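Local coordinates for diacylglycerol kinase (Bacillus anthracis, PDB 3S40), which probably phosphorylates diacylglycerol or a related lipid, transferring the gamma-phosphate of ATP to its hydroxyl group, as in other diacylglycerol kinases, at residues A[30-39]-A[113-123]; A[221-232]-A[251-262]. All blocks are in the same frame, centred on the assembly; numbering follows the deposited sequence.

How the contacts relate
The two contacts sit on opposite sides of the chain's centre, with their own centres about 38 Å apart and their nearest atoms about 19 Å apart, so they do not touch. Contact 1 comes first along the chain. It pairs helices 24-38 and 113-120, which pack against a four-stranded parallel sheet in the diacylglycerol kinase catalytic domain. Contact 2 follows, pairing strands 224-230 and 254-259 at one margin of an antiparallel sheet in the YegS-like beta-sandwich domain. One contact is helix against helix and nearly all apolar; the other is a backbone ladder with a salt-bridge network at one end. One thus belongs to the catalytic-domain layer, the other to the edge of the C-terminal sandwich-like domain.

Contact 1. Residues A[30-39]-A[113-123]; sequences KIVPPLAAAF and IAEAAKLITKE
Two nearly parallel helices on the parallel sheet of the kinase domain, 24-38 and 113-120, meet here through Ile31, Pro34 and Leu35 on one side and Ile113, Ala117 and Ile120 on the other. The axes of the two short helical segments approach to 8.0 Å at a crossing angle of -15°, a close spacing consistent with the small side chains of Ala114 and Ala117 at the interface. Ala117 is at the middle: its CB lies 3.5 Å from Ile31 O and also meets Ile31 CB, while the ring of Pro34 comes over it with CG 4.0 Å away. Pro33 and Pro34 have no backbone N-H to give, and helix 24-38 kinks at this point. Nearer the start of both segments, the CG2 branch of Ile31 rests on Ile113 CB at 3.9 Å. Ile113 holds CG1 between its backbone N and carbonyl carbon (chi1 64°), which brings CG1 against Lys30 CD; the two side chains cross at about a right angle.

The inner side of the pair faces the strands of this alpha/beta layer: Ile31 and Leu35 reach Phe70 and Ile68 on strand 66-71, and Ile120 adds Ala93 and Ile95 on strand 91-96. Leu35 CD2 approaches Ile120 CG2 at 4.1 Å, and the same Ile120 CG2 also touches Phe39 CZ and CE2.

Toward the C-terminal ends of the two segments a carboxylate joins the contact. Phe39 has Ala38 CB over one ring face, and Ile120 O and Glu123 OE2 at its edge, in plane. Glu123 OE2 stands 3.4 Å from Phe39 CE1, with ring and carboxylate planes 21° apart. That carboxylate is held by Thr6 OG1 and the backbone N of Lys7.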
loop_
_atom_site.group_PDB
_atom_site.type_symbol
_atom_site.label_atom_id
_atom_site.label_comp_id
_atom_site.label_asym_id
_atom_site.label_seq_id
_atom_site.Cartn_x
_atom_site.Cartn_y
_atom_site.Cartn_z
ATOM N N LYS A 30 12.983 -8.925 19.427
ATOM C CA LYS A 30 12.561 -7.535 19.363
ATOM C C LYS A 30 11.041 -7.386 19.317
ATOM O O LYS A 30 10.479 -6.485 19.938
ATOM C CB LYS A 30 13.215 -6.863 18.172
ATOM C CG LYS A 30 14.706 -6.695 18.337
ATOM C CD LYS A 30 15.340 -6.161 17.061
ATOM C CE LYS A 30 16.849 -6.028 17.206
ATOM N NZ LYS A 30 17.470 -5.421 15.984
ATOM N N ILE A 31 10.359 -8.270 18.605
ATOM C CA ILE A 31 8.937 -8.001 18.383
ATOM C C ILE A 31 7.968 -8.797 19.234
ATOM O O ILE A 31 6.906 -8.309 19.569
ATOM C CB ILE A 31 8.541 -8.135 16.895
ATOM C CG1 ILE A 31 8.442 -9.591 16.477
ATOM C CG2 ILE A 31 9.511 -7.355 16.011
ATOM C CD1 ILE A 31 8.204 -9.774 14.977
ATOM N N VAL A 32 8.323 -10.020 19.606
ATOM C CA VAL A 32 7.323 -10.870 20.242
ATOM C C VAL A 32 6.960 -10.493 21.688
ATOM O O VAL A 32 5.780 -10.465 22.049
ATOM C CB VAL A 32 7.686 -12.374 20.141
ATOM C CG1 VAL A 32 6.648 -13.191 20.889
ATOM C CG2 VAL A 32 7.748 -12.809 18.671
ATOM N N PRO A 33 7.969 -10.200 22.518
ATOM C CA PRO A 33 7.705 -9.928 23.937
ATOM C C PRO A 33 6.694 -8.818 24.252
ATOM O O PRO A 33 5.780 -9.073 25.043
ATOM C CB PRO A 33 9.100 -9.608 24.492
ATOM C CG PRO A 33 10.000 -10.458 23.653
ATOM C CD PRO A 33 9.411 -10.365 22.257
ATOM N N PRO A 34 6.851 -7.612 23.674
ATOM C CA PRO A 34 5.811 -6.611 23.944
ATOM C C PRO A 34 4.423 -7.090 23.498
ATOM O O PRO A 34 3.433 -6.804 24.163
ATOM C CB PRO A 34 6.252 -5.388 23.114
ATOM C CG PRO A 34 7.315 -5.881 22.195
ATOM C CD PRO A 34 7.929 -7.090 22.816
ATOM N N LEU A 35 4.353 -7.825 22.397
ATOM C CA LEU A 35 3.071 -8.323 21.932
ATOM C C LEU A 35 2.533 -9.364 22.908
ATOM O O LEU A 35 1.359 -9.352 23.270
ATOM C CB LEU A 35 3.215 -8.919 20.532
ATOM C CG LEU A 35 3.723 -7.917 19.497
ATOM C CD1 LEU A 35 3.896 -8.601 18.145
ATOM C CD2 LEU A 35 2.759 -6.740 19.386
ATOM N N ALA A 36 3.396 -10.272 23.341
ATOM C CA ALA A 36 2.930 -11.319 24.222
ATOM C C ALA A 36 2.514 -10.730 25.572
ATOM O O ALA A 36 1.589 -11.222 26.212
ATOM C CB ALA A 36 4.009 -12.429 24.372
ATOM N N ALA A 37 3.178 -9.659 25.992
ATOM C CA ALA A 37 2.825 -9.014 27.252
ATOM C C ALA A 37 1.493 -8.303 27.155
ATOM O O ALA A 37 0.729 -8.284 28.113
ATOM C CB ALA A 37 3.910 -8.025 27.686
ATOM N N ALA A 38 1.232 -7.706 25.995
ATOM C CA ALA A 38 0.062 -6.856 25.819
ATOM C C ALA A 38 -1.184 -7.669 25.517
ATOM O O ALA A 38 -2.258 -7.339 25.996
ATOM C CB ALA A 38 0.301 -5.821 24.714
ATOM N N PHE A 39 -1.035 -8.741 24.741
ATOM C CA PHE A 39 -2.194 -9.510 24.274
ATOM C C PHE A 39 -2.270 -10.930 24.868
ATOM O O PHE A 39 -1.533 -11.814 24.463
ATOM C CB PHE A 39 -2.178 -9.576 22.743
ATOM C CG PHE A 39 -2.024 -8.227 22.076
ATOM C CD1 PHE A 39 -2.955 -7.213 22.296
ATOM C CD2 PHE A 39 -0.963 -7.979 21.222
ATOM C CE1 PHE A 39 -2.827 -5.975 21.673
ATOM C CE2 PHE A 39 -0.823 -6.747 20.598
ATOM C CZ PHE A 39 -1.767 -5.734 20.827
ATOM N N ILE A 113 12.037 -2.277 14.248
ATOM C CA ILE A 113 10.967 -3.254 14.447
ATOM C C ILE A 113 10.545 -3.373 15.902
ATOM O O ILE A 113 9.374 -3.616 16.180
ATOM C CB ILE A 113 11.291 -4.624 13.850
ATOM C CG1 ILE A 113 12.494 -5.255 14.553
ATOM C CG2 ILE A 113 11.537 -4.494 12.347
ATOM C CD1 ILE A 113 12.827 -6.631 14.015
ATOM N N ALA A 114 11.478 -3.166 16.833
ATOM C CA ALA A 114 11.120 -3.183 18.250
ATOM C C ALA A 114 10.090 -2.094 18.539
ATOM O O ALA A 114 9.106 -2.327 19.242
ATOM C CB ALA A 114 12.369 -2.998 19.143
ATOM N N GLU A 115 10.342 -0.894 18.013
ATOM C CA GLU A 115 9.427 0.247 18.181
ATOM C C GLU A 115 8.080 0.032 17.489
ATOM O O GLU A 115 7.034 0.426 18.011
ATOM C CB GLU A 115 10.070 1.538 17.665
ATOM C CG GLU A 115 11.288 1.975 18.468
ATOM C CD GLU A 115 10.981 2.081 19.954
ATOM O OE1 GLU A 115 9.907 2.619 20.301
ATOM O OE2 GLU A 115 11.805 1.615 20.773
ATOM N N ALA A 116 8.124 -0.576 16.308
ATOM C CA ALA A 116 6.920 -0.941 15.577
ATOM C C ALA A 116 6.027 -1.904 16.376
ATOM O O ALA A 116 4.806 -1.780 16.340
ATOM C CB ALA A 116 7.296 -1.556 14.222
ATOM N N ALA A 117 6.631 -2.885 17.060
ATOM C CA ALA A 117 5.856 -3.843 17.844
ATOM C C ALA A 117 5.200 -3.144 19.035
ATOM O O ALA A 117 4.059 -3.396 19.345
ATOM C CB ALA A 117 6.763 -5.040 18.331
ATOM N N LYS A 118 5.943 -2.254 19.688
ATOM C CA LYS A 118 5.414 -1.488 20.809
ATOM C C LYS A 118 4.264 -0.555 20.412
ATOM O O LYS A 118 3.275 -0.448 21.134
ATOM C CB LYS A 118 6.538 -0.700 21.484
ATOM C CG LYS A 118 7.612 -1.631 22.032
ATOM C CD LYS A 118 8.793 -0.874 22.591
ATOM C CE LYS A 118 9.913 -1.828 22.946
ATOM N NZ LYS A 118 11.103 -1.082 23.437
ATOM N N LEU A 119 4.406 0.097 19.263
ATOM C CA LEU A 119 3.316 0.863 18.657
ATOM C C LEU A 119 2.004 0.057 18.583
ATOM O O LEU A 119 0.940 0.546 18.957
ATOM C CB LEU A 119 3.713 1.353 17.255
ATOM C CG LEU A 119 2.587 2.129 16.540
ATOM C CD1 LEU A 119 2.379 3.486 17.181
ATOM C CD2 LEU A 119 2.884 2.264 15.063
ATOM N N ILE A 120 2.075 -1.183 18.117
ATOM C CA ILE A 120 0.856 -1.991 17.984
ATOM C C ILE A 120 0.186 -2.103 19.341
ATOM O O ILE A 120 -1.032 -2.127 19.462
ATOM C CB ILE A 120 1.191 -3.393 17.461
ATOM C CG1 ILE A 120 1.727 -3.285 16.035
ATOM C CG2 ILE A 120 -0.023 -4.313 17.576
ATOM C CD1 ILE A 120 2.257 -4.583 15.457
ATOM N N THR A 121 1.027 -2.146 20.359
ATOM C CA THR A 121 0.636 -2.259 21.750
ATOM C C THR A 121 -0.206 -1.062 22.206
ATOM O O THR A 121 -0.944 -1.144 23.178
ATOM C CB THR A 121 1.937 -2.356 22.584
ATOM O OG1 THR A 121 2.163 -3.715 22.967
ATOM C CG2 THR A 121 1.939 -1.438 23.767
ATOM N N LYS A 122 -0.097 0.051 21.497
ATOM C CA LYS A 122 -0.848 1.244 21.876
ATOM C C LYS A 122 -2.231 1.216 21.261
ATOM O O LYS A 122 -3.101 2.027 21.611
ATOM C CB LYS A 122 -0.101 2.503 21.465
ATOM C CG LYS A 122 1.260 2.673 22.131
ATOM C CD LYS A 122 1.167 2.552 23.653
ATOM C CE LYS A 122 2.527 2.792 24.310
ATOM N NZ LYS A 122 2.527 2.350 25.735
ATOM N N GLU A 123 -2.434 0.290 20.331
ATOM C CA GLU A 123 -3.761 0.096 19.743
ATOM C C GLU A 123 -4.418 1.344 19.105
ATOM O O GLU A 123 -5.621 1.540 19.230
ATOM C CB GLU A 123 -4.701 -0.469 20.802
ATOM C CG GLU A 123 -4.174 -1.739 21.461
ATOM C CD GLU A 123 -5.226 -2.473 22.296
ATOM O OE1 GLU A 123 -6.400 -2.030 22.358
ATOM O OE2 GLU A 123 -4.865 -3.503 22.894
#

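Contact 2. Residues A[221-232]-A[251-262]; sequences DGTLDIFVVKST and ENDIFHVKAKSI
The imidazole of His256 meets its partners across the strands at its edge: Asp225 OD1 and Ile226 O both lie near the ring plane, with the carboxylate turned 35° against the ring. His256 NE2 donates to Asp225 OD1 at 2.7 Å, only 4° out of that plane, using the oxygen's anti lone pair, while ND1 is hydrogen-bonded to Asp248 OD1; both nitrogens are thus engaged and the ring's rotation is fixed. Phe255 turns its edge to Val228 CG2 and stacks its ring with Tyr192. The Phe227 ring takes Ile254 CG2 obliquely, 3.4 Å from CE1.

Asp225 has a second partner. Lys258 runs beside it and bends at its last torsion (chi4 -69°), which brings NZ within 2.8 Å of Asp225 OD2 and 2.7 Å of Asp221 OD1, each through a syn lone pair. Asn216 O also accepts from NZ, and the positive charge probably favours ionised carboxylates. Asp221 OD2 receives the N-H of Thr223 in an Asx turn.

Ile226 points to the face shared with Val228 and Phe255, where Ile262 of strand 261-266 in the facing sheet meets it tightly, tip to tip, Ile226 CG1 3.4 Å from Ile262 CD1. At the far end Lys230 stretches NZ to Asn252 O at 2.7 Å, from above the carbonyl plane.

Paired backbone bonds join Leu224 with Ala259, Ile226 with Val257 and Val228 with Phe255. This is an antiparallel ladder in which 254-259 is an outermost strand and 224-230 pairs on its other side with 198-202, within the beta-sandwich-like domain characteristic of YegS-type lipid kinases.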
loop_
_atom_site.group_PDB
_atom_site.type_symbol
_atom_site.label_atom_id
_atom_site.label_comp_id
_atom_site.label_asym_id
_atom_site.label_seq_id
_atom_site.Cartn_x
_atom_site.Cartn_y
_atom_site.Cartn_z
ATOM N N ASP A 221 -8.410 9.632 2.297
ATOM C CA ASP A 221 -9.223 10.807 1.955
ATOM C C ASP A 221 -10.423 10.510 1.037
ATOM O O ASP A 221 -11.101 11.420 0.578
ATOM C CB ASP A 221 -8.372 11.945 1.405
ATOM C CG ASP A 221 -7.810 11.655 0.012
ATOM O OD1 ASP A 221 -7.116 12.553 -0.521
ATOM O OD2 ASP A 221 -8.048 10.547 -0.536
ATOM N N GLY A 222 -10.692 9.234 0.792
ATOM C CA GLY A 222 -11.859 8.836 0.029
ATOM C C GLY A 222 -11.752 8.999 -1.477
ATOM O O GLY A 222 -12.738 8.835 -2.199
ATOM N N THR A 223 -10.567 9.340 -1.965
ATOM C CA THR A 223 -10.362 9.447 -3.410
ATOM C C THR A 223 -9.037 8.819 -3.800
ATOM O O THR A 223 -8.193 8.524 -2.943
ATOM C CB THR A 223 -10.364 10.916 -3.913
ATOM O OG1 THR A 223 -9.189 11.586 -3.445
ATOM C CG2 THR A 223 -11.607 11.672 -3.442
ATOM N N LEU A 224 -8.872 8.634 -5.102
ATOM C CA LEU A 224 -7.638 8.159 -5.695
ATOM C C LEU A 224 -7.000 9.311 -6.450
ATOM O O LEU A 224 -7.709 10.205 -6.941
ATOM C CB LEU A 224 -7.954 7.044 -6.679
ATOM C CG LEU A 224 -8.419 5.787 -5.957
ATOM C CD1 LEU A 224 -8.716 4.668 -6.932
ATOM C CD2 LEU A 224 -7.328 5.369 -4.976
ATOM N N ASP A 225 -5.670 9.278 -6.550
ATOM C CA ASP A 225 -4.911 10.308 -7.254
ATOM C C ASP A 225 -4.425 9.819 -8.611
ATOM O O ASP A 225 -3.607 8.897 -8.709
ATOM C CB ASP A 225 -3.723 10.783 -6.415
ATOM C CG ASP A 225 -4.148 11.693 -5.282
ATOM O OD1 ASP A 225 -3.802 12.899 -5.306
ATOM O OD2 ASP A 225 -4.853 11.203 -4.377
ATOM N N ILE A 226 -4.950 10.438 -9.658
ATOM C CA ILE A 226 -4.478 10.184 -11.005
ATOM C C ILE A 226 -3.286 11.086 -11.255
ATOM O O ILE A 226 -3.331 12.284 -10.979
ATOM C CB ILE A 226 -5.552 10.518 -12.046
ATOM C CG1 ILE A 226 -6.823 9.704 -11.789
ATOM C CG2 ILE A 226 -5.010 10.299 -13.451
ATOM C CD1 ILE A 226 -7.959 10.024 -12.746
ATOM N N PHE A 227 -2.222 10.509 -11.786
ATOM C CA PHE A 227 -1.006 11.262 -12.035
ATOM C C PHE A 227 -0.444 10.828 -13.385
ATOM O O PHE A 227 -0.108 9.650 -13.598
ATOM C CB PHE A 227 0.005 11.007 -10.909
ATOM C CG PHE A 227 1.234 11.882 -10.969
ATOM C CD1 PHE A 227 1.226 13.146 -10.414
ATOM C CD2 PHE A 227 2.391 11.432 -11.587
ATOM C CE1 PHE A 227 2.354 13.952 -10.462
ATOM C CE2 PHE A 227 3.526 12.230 -11.638
ATOM C CZ PHE A 227 3.508 13.488 -11.073
ATOM N N VAL A 228 -0.359 11.781 -14.302
ATOM C CA VAL A 228 0.119 11.499 -15.645
ATOM C C VAL A 228 1.351 12.327 -15.974
ATOM O O VAL A 228 1.342 13.546 -15.831
ATOM C CB VAL A 228 -0.957 11.818 -16.678
ATOM C CG1 VAL A 228 -0.429 11.545 -18.080
ATOM C CG2 VAL A 228 -2.213 11.006 -16.398
ATOM N N VAL A 229 2.425 11.683 -16.406
ATOM C CA VAL A 229 3.542 12.474 -16.894
ATOM C C VAL A 229 3.511 12.490 -18.414
ATOM O O VAL A 229 3.597 11.446 -19.055
ATOM C CB VAL A 229 4.883 11.974 -16.402
ATOM C CG1 VAL A 229 5.987 12.935 -16.860
ATOM C CG2 VAL A 229 4.869 11.851 -14.884
ATOM N N LYS A 230 3.364 13.682 -18.978
ATOM C CA LYS A 230 3.235 13.826 -20.420
ATOM C C LYS A 230 4.578 13.599 -21.097
ATOM O O LYS A 230 5.624 13.640 -20.449
ATOM C CB LYS A 230 2.680 15.209 -20.763
ATOM C CG LYS A 230 1.436 15.564 -19.964
ATOM C CD LYS A 230 0.906 16.949 -20.300
ATOM C CE LYS A 230 -0.255 17.322 -19.380
ATOM N NZ LYS A 230 -0.831 18.668 -19.675
ATOM N N SER A 231 4.539 13.345 -22.399
ATOM C CA SER A 231 5.750 13.116 -23.177
ATOM C C SER A 231 6.801 14.205 -22.951
ATOM O O SER A 231 7.996 13.982 -23.148
ATOM C CB SER A 231 5.396 13.022 -24.663
ATOM O OG SER A 231 4.515 14.069 -25.045
ATOM N N THR A 232 6.347 15.375 -22.512
ATOM C CA THR A 232 7.200 16.553 -22.405
ATOM C C THR A 232 7.531 16.926 -20.962
ATOM O O THR A 232 8.244 17.900 -20.712
ATOM C CB THR A 232 6.500 17.777 -23.017
ATOM O OG1 THR A 232 5.786 18.477 -21.989
ATOM C CG2 THR A 232 5.525 17.346 -24.111
ATOM N N GLU A 251 1.153 22.216 -14.425
ATOM C CA GLU A 251 -0.143 21.855 -14.999
ATOM C C GLU A 251 -0.059 21.556 -16.494
ATOM O O GLU A 251 -0.982 20.980 -17.075
ATOM C CB GLU A 251 -1.182 22.953 -14.752
ATOM C CG GLU A 251 -1.639 23.080 -13.308
ATOM C CD GLU A 251 -0.642 23.825 -12.445
ATOM O OE1 GLU A 251 0.041 24.731 -12.969
ATOM O OE2 GLU A 251 -0.542 23.503 -11.241
ATOM N N ASN A 252 1.049 21.948 -17.113
ATOM C CA ASN A 252 1.231 21.762 -18.546
ATOM C C ASN A 252 1.910 20.450 -18.904
ATOM O O ASN A 252 1.582 19.828 -19.913
ATOM C CB ASN A 252 2.025 22.929 -19.134
ATOM C CG ASN A 252 1.193 24.187 -19.268
ATOM O OD1 ASN A 252 1.401 25.163 -18.546
ATOM N ND2 ASN A 252 0.245 24.171 -20.198
ATOM N N ASP A 253 2.863 20.032 -18.079
ATOM C CA ASP A 253 3.669 18.860 -18.385
ATOM C C ASP A 253 3.211 17.640 -17.583
ATOM O O ASP A 253 3.561 16.500 -17.896
ATOM C CB ASP A 253 5.144 19.160 -18.107
ATOM C CG ASP A 253 5.578 20.512 -18.652
ATOM O OD1 ASP A 253 6.492 21.133 -18.066
ATOM O OD2 ASP A 253 4.998 20.960 -19.664
ATOM N N ILE A 254 2.425 17.892 -16.544
ATOM C CA ILE A 254 1.945 16.827 -15.675
ATOM C C ILE A 254 0.477 17.032 -15.319
ATOM O O ILE A 254 0.081 18.110 -14.878
ATOM C CB ILE A 254 2.802 16.723 -14.395
ATOM C CG1 ILE A 254 4.223 16.285 -14.754
ATOM C CG2 ILE A 254 2.173 15.759 -13.394
ATOM C CD1 ILE A 254 5.100 16.011 -13.558
ATOM N N PHE A 255 -0.333 16.001 -15.536
ATOM C CA PHE A 255 -1.737 16.055 -15.167
ATOM C C PHE A 255 -1.963 15.327 -13.835
ATOM O O PHE A 255 -1.562 14.182 -13.670
ATOM C CB PHE A 255 -2.602 15.433 -16.260
ATOM C CG PHE A 255 -4.073 15.433 -15.940
ATOM C CD1 PHE A 255 -4.785 16.620 -15.889
ATOM C CD2 PHE A 255 -4.746 14.242 -15.710
ATOM C CE1 PHE A 255 -6.149 16.619 -15.604
ATOM C CE2 PHE A 255 -6.109 14.232 -15.423
ATOM C CZ PHE A 255 -6.810 15.420 -15.370
ATOM N N HIS A 256 -2.607 16.003 -12.890
ATOM C CA HIS A 256 -2.889 15.417 -11.594
ATOM C C HIS A 256 -4.277 15.809 -11.161
ATOM O O HIS A 256 -4.596 16.998 -11.064
ATOM C CB HIS A 256 -1.880 15.898 -10.551
ATOM C CG HIS A 256 -2.160 15.397 -9.167
ATOM N ND1 HIS A 256 -1.722 16.050 -8.036
ATOM C CD2 HIS A 256 -2.816 14.292 -8.733
ATOM C CE1 HIS A 256 -2.104 15.377 -6.966
ATOM N NE2 HIS A 256 -2.776 14.310 -7.361
ATOM N N VAL A 257 -5.118 14.816 -10.910
ATOM C CA VAL A 257 -6.446 15.094 -10.397
ATOM C C VAL A 257 -6.831 14.020 -9.395
ATOM O O VAL A 257 -6.259 12.925 -9.395
ATOM C CB VAL A 257 -7.496 15.136 -11.526
ATOM C CG1 VAL A 257 -7.763 13.736 -12.064
ATOM C CG2 VAL A 257 -8.789 15.750 -11.019
ATOM N N LYS A 258 -7.792 14.336 -8.535
ATOM C CA LYS A 258 -8.334 13.350 -7.613
ATOM C C LYS A 258 -9.708 12.918 -8.066
ATOM O O LYS A 258 -10.518 13.748 -8.436
ATOM C CB LYS A 258 -8.385 13.916 -6.194
ATOM C CG LYS A 258 -7.043 13.820 -5.464
ATOM C CD LYS A 258 -6.976 14.790 -4.294
ATOM C CE LYS A 258 -5.716 14.587 -3.472
ATOM N NZ LYS A 258 -5.774 13.286 -2.738
ATOM N N ALA A 259 -9.976 11.618 -8.049
ATOM C CA ALA A 259 -11.284 11.134 -8.477
ATOM C C ALA A 259 -11.678 9.839 -7.775
ATOM O O ALA A 259 -10.820 9.121 -7.272
ATOM C CB ALA A 259 -11.313 10.959 -9.985
ATOM N N LYS A 260 -12.975 9.547 -7.726
ATOM C CA LYS A 260 -13.442 8.321 -7.075
ATOM C C LYS A 260 -13.664 7.176 -8.055
ATOM O O LYS A 260 -13.542 6.016 -7.683
ATOM C CB LYS A 260 -14.721 8.556 -6.272
ATOM C CG LYS A 260 -14.530 9.382 -5.019
ATOM C CD LYS A 260 -15.750 9.284 -4.126
ATOM C CE LYS A 260 -15.542 10.031 -2.817
ATOM N NZ LYS A 260 -16.527 9.600 -1.779
ATOM N N SER A 261 -14.019 7.505 -9.294
ATOM C CA SER A 261 -14.334 6.487 -10.287
ATOM C C SER A 261 -13.593 6.785 -11.577
ATOM O O SER A 261 -13.802 7.828 -12.213
ATOM C CB SER A 261 -15.839 6.411 -10.540
ATOM O OG SER A 261 -16.144 5.313 -11.385
ATOM N N ILE A 262 -12.731 5.857 -11.962
ATOM C CA ILE A 262 -11.751 6.134 -12.997
ATOM C C ILE A 262 -11.721 5.053 -14.054
ATOM O O ILE A 262 -11.709 3.855 -13.753
ATOM C CB ILE A 262 -10.351 6.283 -12.375
ATOM C CG1 ILE A 262 -10.402 7.313 -11.239
ATOM C CG2 ILE A 262 -9.320 6.666 -13.436
ATOM C CD1 ILE A 262 -9.100 7.491 -10.488
#